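PDB 4E9J: secretin XcpQ from Pseudomonas aeruginosa, which forms the outer-membrane channel of the type II secretion system that exports proteins such as elastase LasB, this piece being its periplasmic N0, N1 and N2 domains. Local coordinates for residues A[130-135]-A[164-169]; A[123-128]-A[142-147]; A[39-44]-A[64-69]. One frame throughout, in Å; residues are numbered along the deposited sequence.

Contact 1: A[130-135]-A[164-169]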
loop_
_atom_site.group_PDB
_atom_site.type_symbol
_atom_site.label_atom_id
_atom_site.label_comp_id
_atom_site.label_asym_id
_atom_site.label_seq_id
_atom_site.Cartn_x
_atom_site.Cartn_y
_atom_site.Cartn_z
ATOM N N PRO A 130 5.848 5.476 4.008
ATOM C CA PRO A 130 6.592 5.314 2.734
ATOM C C PRO A 130 8.116 5.365 2.898
ATOM O O PRO A 130 8.847 4.854 2.045
ATOM C CB PRO A 130 6.051 6.425 1.824
ATOM C CG PRO A 130 5.055 7.208 2.644
ATOM C CD PRO A 130 5.096 6.746 4.060
ATOM N N LEU A 131 8.605 5.948 4.008
ATOM C CA LEU A 131 10.045 6.031 4.241
ATOM C C LEU A 131 10.606 4.746 4.875
ATOM O O LEU A 131 11.800 4.484 4.773
ATOM C CB LEU A 131 10.343 7.234 5.119
ATOM C CG LEU A 131 9.655 8.557 4.707
ATOM C CD1 LEU A 131 10.066 9.660 5.633
ATOM C CD2 LEU A 131 9.942 8.917 3.249
ATOM N N ILE A 132 9.760 3.949 5.525
ATOM C CA ILE A 132 10.232 2.714 6.149
ATOM C C ILE A 132 9.847 1.479 5.342
ATOM O O ILE A 132 10.459 0.439 5.540
ATOM C CB ILE A 132 9.827 2.611 7.650
ATOM C CG1 ILE A 132 8.314 2.659 7.837
ATOM C CG2 ILE A 132 10.527 3.728 8.473
ATOM C CD1 ILE A 132 7.863 2.170 9.159
ATOM N N ARG A 133 8.864 1.573 4.440
ATOM C CA ARG A 133 8.491 0.425 3.606
ATOM C C ARG A 133 9.687 -0.198 2.839
ATOM O O ARG A 133 9.791 -1.427 2.876
ATOM C CB ARG A 133 7.320 0.721 2.655
ATOM C CG ARG A 133 6.456 -0.515 2.425
ATOM C CD ARG A 133 5.319 -0.271 1.461
ATOM N NE ARG A 133 4.223 0.516 2.025
ATOM C CZ ARG A 133 3.281 0.059 2.850
ATOM N NH1 ARG A 133 3.301 -1.206 3.267
ATOM N NH2 ARG A 133 2.320 0.868 3.281
ATOM N N PRO A 134 10.690 0.543 2.297
ATOM C CA PRO A 134 11.828 -0.163 1.658
ATOM C C PRO A 134 12.585 -1.120 2.577
ATOM O O PRO A 134 13.356 -1.959 2.100
ATOM C CB PRO A 134 12.765 0.969 1.192
ATOM C CG PRO A 134 12.051 2.214 1.362
ATOM C CD PRO A 134 10.825 2.017 2.173
ATOM N N LEU A 135 12.382 -0.986 3.890
ATOM C CA LEU A 135 13.083 -1.795 4.851
ATOM C C LEU A 135 12.302 -3.015 5.283
ATOM O O LEU A 135 12.888 -3.857 5.946
ATOM C CB LEU A 135 13.406 -0.949 6.074
ATOM C CG LEU A 135 14.141 0.366 5.792
ATOM C CD1 LEU A 135 14.244 1.186 7.045
ATOM C CD2 LEU A 135 15.516 0.108 5.220
ATOM N N GLU A 164 13.431 0.180 14.191
ATOM C CA GLU A 164 13.096 1.063 15.313
ATOM C C GLU A 164 14.104 2.253 15.438
ATOM O O GLU A 164 13.668 3.362 15.747
ATOM C CB GLU A 164 12.960 0.255 16.616
ATOM C CG GLU A 164 12.339 1.028 17.771
ATOM C CD GLU A 164 11.577 0.207 18.797
ATOM O OE1 GLU A 164 11.707 -1.038 18.800
ATOM O OE2 GLU A 164 10.849 0.822 19.610
ATOM N N ASP A 165 15.422 2.046 15.169
ATOM C CA ASP A 165 16.412 3.148 15.173
ATOM C C ASP A 165 16.172 4.121 14.022
ATOM O O ASP A 165 16.386 5.313 14.206
ATOM C CB ASP A 165 17.855 2.629 15.095
ATOM N N VAL A 166 15.738 3.625 12.847
ATOM C CA VAL A 166 15.471 4.461 11.664
ATOM C C VAL A 166 14.260 5.341 11.953
ATOM O O VAL A 166 14.282 6.531 11.651
ATOM C CB VAL A 166 15.289 3.599 10.382
ATOM C CG1 VAL A 166 14.776 4.433 9.203
ATOM C CG2 VAL A 166 16.595 2.909 10.011
ATOM N N ILE A 167 13.228 4.766 12.563
ATOM C CA ILE A 167 12.024 5.504 12.963
ATOM C C ILE A 167 12.402 6.594 13.963
ATOM O O ILE A 167 11.983 7.729 13.782
ATOM C CB ILE A 167 10.911 4.564 13.517
ATOM C CG1 ILE A 167 10.371 3.647 12.403
ATOM C CG2 ILE A 167 9.771 5.392 14.129
ATOM C CD1 ILE A 167 9.622 2.478 12.852
ATOM N N ARG A 168 13.216 6.262 14.992
ATOM C CA ARG A 168 13.640 7.259 15.984
ATOM C C ARG A 168 14.384 8.429 15.340
ATOM O O ARG A 168 14.221 9.568 15.772
ATOM C CB ARG A 168 14.523 6.634 17.081
ATOM N N GLN A 169 15.206 8.156 14.333
ATOM C CA GLN A 169 15.950 9.228 13.670
ATOM C C GLN A 169 15.027 10.032 12.755
ATOM O O GLN A 169 15.104 11.259 12.750
ATOM C CB GLN A 169 17.144 8.665 12.876
#

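Contact 2: A[123-128]-A[142-147]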
loop_
_atom_site.group_PDB
_atom_site.type_symbol
_atom_site.label_atom_id
_atom_site.label_comp_id
_atom_site.label_asym_id
_atom_site.label_seq_id
_atom_site.Cartn_x
_atom_site.Cartn_y
_atom_site.Cartn_z
ATOM N N SER A 123 6.082 12.692 15.044
ATOM C CA SER A 123 5.515 12.753 13.705
ATOM C C SER A 123 4.282 11.875 13.529
ATOM O O SER A 123 4.211 10.787 14.133
ATOM C CB SER A 123 6.576 12.360 12.695
ATOM O OG SER A 123 7.700 13.186 12.930
ATOM N N PRO A 124 3.322 12.317 12.664
ATOM C CA PRO A 124 2.162 11.459 12.345
ATOM C C PRO A 124 2.689 10.187 11.686
ATOM O O PRO A 124 3.567 10.287 10.825
ATOM C CB PRO A 124 1.329 12.297 11.367
ATOM C CG PRO A 124 1.886 13.665 11.410
ATOM C CD PRO A 124 3.313 13.552 11.860
ATOM N N VAL A 125 2.228 8.994 12.134
ATOM C CA VAL A 125 2.764 7.720 11.621
ATOM C C VAL A 125 2.619 7.554 10.138
ATOM O O VAL A 125 3.519 6.986 9.537
ATOM C CB VAL A 125 2.293 6.424 12.347
ATOM C CG1 VAL A 125 3.047 6.242 13.620
ATOM C CG2 VAL A 125 0.786 6.385 12.581
ATOM N N SER A 126 1.494 7.994 9.552
ATOM C CA SER A 126 1.259 7.880 8.107
ATOM C C SER A 126 2.373 8.495 7.270
ATOM O O SER A 126 2.665 7.978 6.211
ATOM C CB SER A 126 -0.076 8.517 7.719
ATOM O OG SER A 126 -0.068 9.898 8.047
ATOM N N GLU A 127 3.007 9.570 7.742
ATOM C CA GLU A 127 4.090 10.205 6.997
ATOM C C GLU A 127 5.406 9.403 7.002
ATOM O O GLU A 127 6.231 9.627 6.122
ATOM C CB GLU A 127 4.297 11.629 7.509
ATOM C CG GLU A 127 3.084 12.502 7.239
ATOM C CD GLU A 127 3.121 13.897 7.827
ATOM O OE1 GLU A 127 4.150 14.249 8.449
ATOM O OE2 GLU A 127 2.123 14.640 7.660
ATOM N N LEU A 128 5.633 8.504 7.994
ATOM C CA LEU A 128 6.854 7.705 8.042
ATOM C C LEU A 128 6.717 6.422 7.225
ATOM O O LEU A 128 7.733 5.948 6.743
ATOM C CB LEU A 128 7.244 7.367 9.497
ATOM C CG LEU A 128 7.421 8.567 10.445
ATOM C CD1 LEU A 128 7.735 8.099 11.834
ATOM C CD2 LEU A 128 8.571 9.500 9.984
ATOM N N LEU A 142 3.567 -4.487 7.562
ATOM C CA LEU A 142 3.647 -3.128 8.059
ATOM C C LEU A 142 2.249 -2.550 8.015
ATOM O O LEU A 142 1.625 -2.580 6.969
ATOM C CB LEU A 142 4.647 -2.283 7.253
ATOM C CG LEU A 142 4.779 -0.814 7.659
ATOM C CD1 LEU A 142 5.310 -0.675 9.083
ATOM C CD2 LEU A 142 5.721 -0.074 6.692
ATOM N N ALA A 143 1.739 -2.087 9.168
ATOM C CA ALA A 143 0.408 -1.483 9.282
ATOM C C ALA A 143 0.452 -0.299 10.239
ATOM O O ALA A 143 1.253 -0.295 11.167
ATOM C CB ALA A 143 -0.600 -2.508 9.788
ATOM N N ALA A 144 -0.423 0.695 10.014
ATOM C CA ALA A 144 -0.561 1.859 10.883
ATOM C C ALA A 144 -1.662 1.633 11.918
ATOM O O ALA A 144 -2.663 0.968 11.626
ATOM C CB ALA A 144 -0.905 3.093 10.059
ATOM N N VAL A 145 -1.480 2.198 13.116
ATOM C CA VAL A 145 -2.480 2.220 14.200
ATOM C C VAL A 145 -2.610 3.719 14.532
ATOM O O VAL A 145 -1.965 4.211 15.463
ATOM C CB VAL A 145 -2.081 1.373 15.435
ATOM C CG1 VAL A 145 -3.200 1.368 16.477
ATOM C CG2 VAL A 145 -1.738 -0.051 15.029
ATOM N N PRO A 146 -3.337 4.484 13.691
ATOM C CA PRO A 146 -3.400 5.947 13.895
ATOM C C PRO A 146 -3.920 6.446 15.244
ATOM O O PRO A 146 -3.435 7.473 15.694
ATOM C CB PRO A 146 -4.262 6.455 12.734
ATOM C CG PRO A 146 -4.505 5.325 11.855
ATOM C CD PRO A 146 -4.094 4.061 12.494
ATOM N N SER A 147 -4.819 5.701 15.919
ATOM C CA SER A 147 -5.349 6.106 17.224
ATOM C C SER A 147 -4.304 6.080 18.344
ATOM O O SER A 147 -4.437 6.836 19.309
ATOM C CB SER A 147 -6.577 5.278 17.594
ATOM O OG SER A 147 -6.376 3.875 17.485
#

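Contact 3: A[39-44]-A[64-69]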
loop_
_atom_site.group_PDB
_atom_site.type_symbol
_atom_site.label_atom_id
_atom_site.label_comp_id
_atom_site.label_asym_id
_atom_site.label_seq_id
_atom_site.Cartn_x
_atom_site.Cartn_y
_atom_site.Cartn_z
ATOM N N SER A 39 -9.156 -13.838 22.557
ATOM C CA SER A 39 -10.536 -14.157 22.924
ATOM C C SER A 39 -10.815 -13.792 24.366
ATOM O O SER A 39 -11.889 -13.276 24.641
ATOM C CB SER A 39 -10.846 -15.639 22.744
ATOM O OG SER A 39 -10.748 -15.998 21.384
ATOM N N GLU A 40 -9.862 -14.043 25.285
ATOM C CA GLU A 40 -10.029 -13.701 26.705
ATOM C C GLU A 40 -10.184 -12.207 26.911
ATOM O O GLU A 40 -11.044 -11.800 27.694
ATOM C CB GLU A 40 -8.875 -14.246 27.560
ATOM N N ILE A 41 -9.440 -11.389 26.190
ATOM C CA ILE A 41 -9.551 -9.933 26.315
ATOM C C ILE A 41 -10.746 -9.369 25.558
ATOM O O ILE A 41 -11.406 -8.464 26.065
ATOM C CB ILE A 41 -8.219 -9.266 25.843
ATOM C CG1 ILE A 41 -7.055 -9.655 26.769
ATOM C CG2 ILE A 41 -8.332 -7.736 25.708
ATOM C CD1 ILE A 41 -7.202 -9.284 28.207
ATOM N N THR A 42 -10.980 -9.820 24.324
ATOM C CA THR A 42 -12.027 -9.237 23.489
ATOM C C THR A 42 -13.390 -9.851 23.730
ATOM O O THR A 42 -14.408 -9.266 23.355
ATOM C CB THR A 42 -11.632 -9.329 22.003
ATOM O OG1 THR A 42 -11.653 -10.697 21.600
ATOM C CG2 THR A 42 -10.263 -8.657 21.696
ATOM N N GLY A 43 -13.402 -11.059 24.269
ATOM C CA GLY A 43 -14.631 -11.808 24.447
ATOM C C GLY A 43 -15.134 -12.419 23.154
ATOM O O GLY A 43 -16.154 -13.118 23.158
ATOM N N GLU A 44 -14.414 -12.191 22.034
ATOM C CA GLU A 44 -14.780 -12.739 20.735
ATOM C C GLU A 44 -14.378 -14.211 20.740
ATOM O O GLU A 44 -13.287 -14.541 21.192
ATOM C CB GLU A 44 -14.050 -11.975 19.598
ATOM N N LEU A 64 -2.375 -0.431 24.648
ATOM C CA LEU A 64 -3.357 -0.512 23.587
ATOM C C LEU A 64 -4.759 -0.619 24.138
ATOM O O LEU A 64 -4.984 -1.361 25.079
ATOM C CB LEU A 64 -3.075 -1.774 22.759
ATOM C CG LEU A 64 -1.681 -1.877 22.138
ATOM C CD1 LEU A 64 -1.549 -3.171 21.400
ATOM C CD2 LEU A 64 -1.397 -0.718 21.200
ATOM N N SER A 65 -5.703 0.059 23.514
ATOM C CA SER A 65 -7.126 -0.037 23.834
ATOM C C SER A 65 -7.645 -1.351 23.265
ATOM O O SER A 65 -6.960 -1.991 22.464
ATOM C CB SER A 65 -7.871 1.100 23.162
ATOM O OG SER A 65 -7.715 0.945 21.758
ATOM N N LEU A 66 -8.891 -1.689 23.573
ATOM C CA LEU A 66 -9.523 -2.924 23.103
ATOM C C LEU A 66 -9.514 -3.007 21.570
ATOM O O LEU A 66 -9.143 -4.043 21.005
ATOM C CB LEU A 66 -10.971 -2.974 23.642
ATOM C CG LEU A 66 -11.808 -4.192 23.301
ATOM C CD1 LEU A 66 -11.135 -5.454 23.781
ATOM C CD2 LEU A 66 -13.200 -4.080 23.921
ATOM N N SER A 67 -9.893 -1.896 20.908
ATOM C CA SER A 67 -9.939 -1.817 19.446
ATOM C C SER A 67 -8.536 -1.932 18.847
ATOM O O SER A 67 -8.380 -2.558 17.801
ATOM C CB SER A 67 -10.616 -0.524 19.004
ATOM O OG SER A 67 -9.850 0.619 19.351
ATOM N N GLU A 68 -7.518 -1.363 19.510
ATOM C CA GLU A 68 -6.139 -1.471 19.034
ATOM C C GLU A 68 -5.570 -2.885 19.232
ATOM O O GLU A 68 -4.774 -3.325 18.399
ATOM C CB GLU A 68 -5.226 -0.383 19.608
ATOM C CG GLU A 68 -5.686 1.029 19.275
ATOM C CD GLU A 68 -5.225 2.133 20.211
ATOM O OE1 GLU A 68 -4.735 1.824 21.321
ATOM O OE2 GLU A 68 -5.360 3.319 19.830
ATOM N N VAL A 69 -6.008 -3.618 20.269
ATOM C CA VAL A 69 -5.601 -5.021 20.477
ATOM C C VAL A 69 -6.159 -5.860 19.314
ATOM O O VAL A 69 -5.476 -6.752 18.808
ATOM C CB VAL A 69 -6.068 -5.565 21.859
ATOM C CG1 VAL A 69 -5.944 -7.096 21.944
ATOM C CG2 VAL A 69 -5.293 -4.892 22.997
#

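Contact 1: A[130-135]-A[164-169]
Ile-132 lays its CG2 methyl against CG1 of Ile-167, 3.9 Å away. The two isoleucine side chains cross at a slant. Their far ends meet as well, with CD1 of Ile-132 4.1 Å from CD1 of Ile-167. Two branches of Ile-132 are therefore in use. At chi1 59° CG1 is flanked by both backbone neighbours and CG2 lies opposite the carbonyl carbon, and both branches reach the partner helix. Ile-167 starts less directly: its CB does not point at the other segment, but the CG1-CD1 arm bends back toward it.

One turn further on, Leu-135 and Val-166 meet tip to tip. CD1 of Leu-135 lies 3.9 Å from CG1 of Val-166 and 4.2 Å from its CG2, so one leucine methyl faces the valine fork. Leu-135 stands in the short 3-10 segment 133-135, and its N bonds to the O of Ile-132, closing a tight turn that leaves both side chains on the same side, toward helix 157-171.

The contact joins the two helices of the N1 domain, 125-132 and 157-171. Strand 150-155 packs beneath it: Leu-151 touches both isoleucines. On another side, Leu-131 and Pro-134 lean on strands 211-215 and 220-224 of N2. No hydrogen bond spans the two segments. The helices are held here by methyl and methylene packing alone, and the chemistry is that of a hydrophobic core that thins toward the partly exposed Leu-135 and Val-166.

Contact 2: A[123-128]-A[142-147]
Val-125, at the start of the helix that runs to 132, faces Ala-144 near the end of strand 141-145. Their CA atoms are 6.8 Å apart, the nearest such pair between the two segments. The helix begins weakly: the N of Leu-128 bonds to the O of Val-125 at 3.0 Å, and the N of Glu-127 reaches the O of Pro-124 at 3.2 Å.

One methyl does the touching. CG2 of Val-125 lies 4.5 Å from CB of Ala-144 and 4.4 Å from CA of Pro-146, where the chain leaves the strand. Both Val-125 and Ala-144 point their CB atoms at the other segment. Val-145, between the two strand-side partners, turns its CB the other way and packs on Glu-68 and Gln-71 of helix 66-79.

This is helix-on-sheet packing inside the N1 domain. Leu-151 of the neighbouring strand and Val-120 lie against Val-125. Asn-149 fixes the helix start through polar bonds: its OD1 takes the N of Val-125, and its ND2 gives to the O of Ser-123. In the strand pair, Ala-143 bonds to Ile-152. The contact is thin and apolar, so its hold comes from dispersion and the burial of Val-125.

Contact 3: A[39-44]-A[64-69]
Leu-66 packs against Ile-41 and Thr-42. In the N0 domain, the C-terminal end of helix 31-42 meets here the N-terminal end of helix 66-79, which opens with a capping box. The tight part centres on one methyl. CD1 of Leu-66 lies 3.8 Å from O of Ile-41 and 3.9 Å from CA of Thr-42, so it rests on the backbone of the last turn. CG2 of Thr-42 adds a touch to the same methyl at 3.9 Å, and the two side chains cross at an angle. The Ile-41 and Leu-66 side chains run antiparallel alongside each other, with CG2 of Ile-41 4.1 Å from CD1 of Leu-66. With CG anti to the N (chi1 -179°), Leu-66 carries its end nearer to helix 31-42 than its CB suggests.

Beneath, Trp-22 of strand 21-30 touches Ile-41, Leu-66 and Val-69. The outer side is looser. Leu-66 is itself exposed, Ser-67 turns its CB away from the other helix, and Gly-43 leaves the helix with positive phi (77°). There Thr-42 OG1 bonds to the O of Ile-38 and takes the N of Glu-44 in an ST turn.

The capping box is reciprocal. Glu-68 N bonds to Ser-65 OG at 3.2 Å. In return Ser-65 N bonds almost straight (175°) to Glu-68 OE1 at 3.0 Å, from above the carboxylate plane.

How the contacts relate
From the N terminus, contact 3 comes first. It closes the loop from helix 31-42 through strands 46-48, 55-61 and 63-65 to helix 66-79, all within N0. Contacts 2 and 1 follow in N1, and their segments alternate along the chain: 123-128, 130-135, 142-147, 164-169. The two loops thus cross and share helix 125-132. They also touch, with Ile-132 CD1 against Leu-142 CD1 at 3.8 Å. Contacts 1 and 3 stay apart, about 12 Å between nearest atoms. Contacts 2 and 3 meet across the domain boundary: Ser-147 OG of N1 and Glu-68 OE2 of N0, 2.6 Å apart, probably form a hydrogen bond.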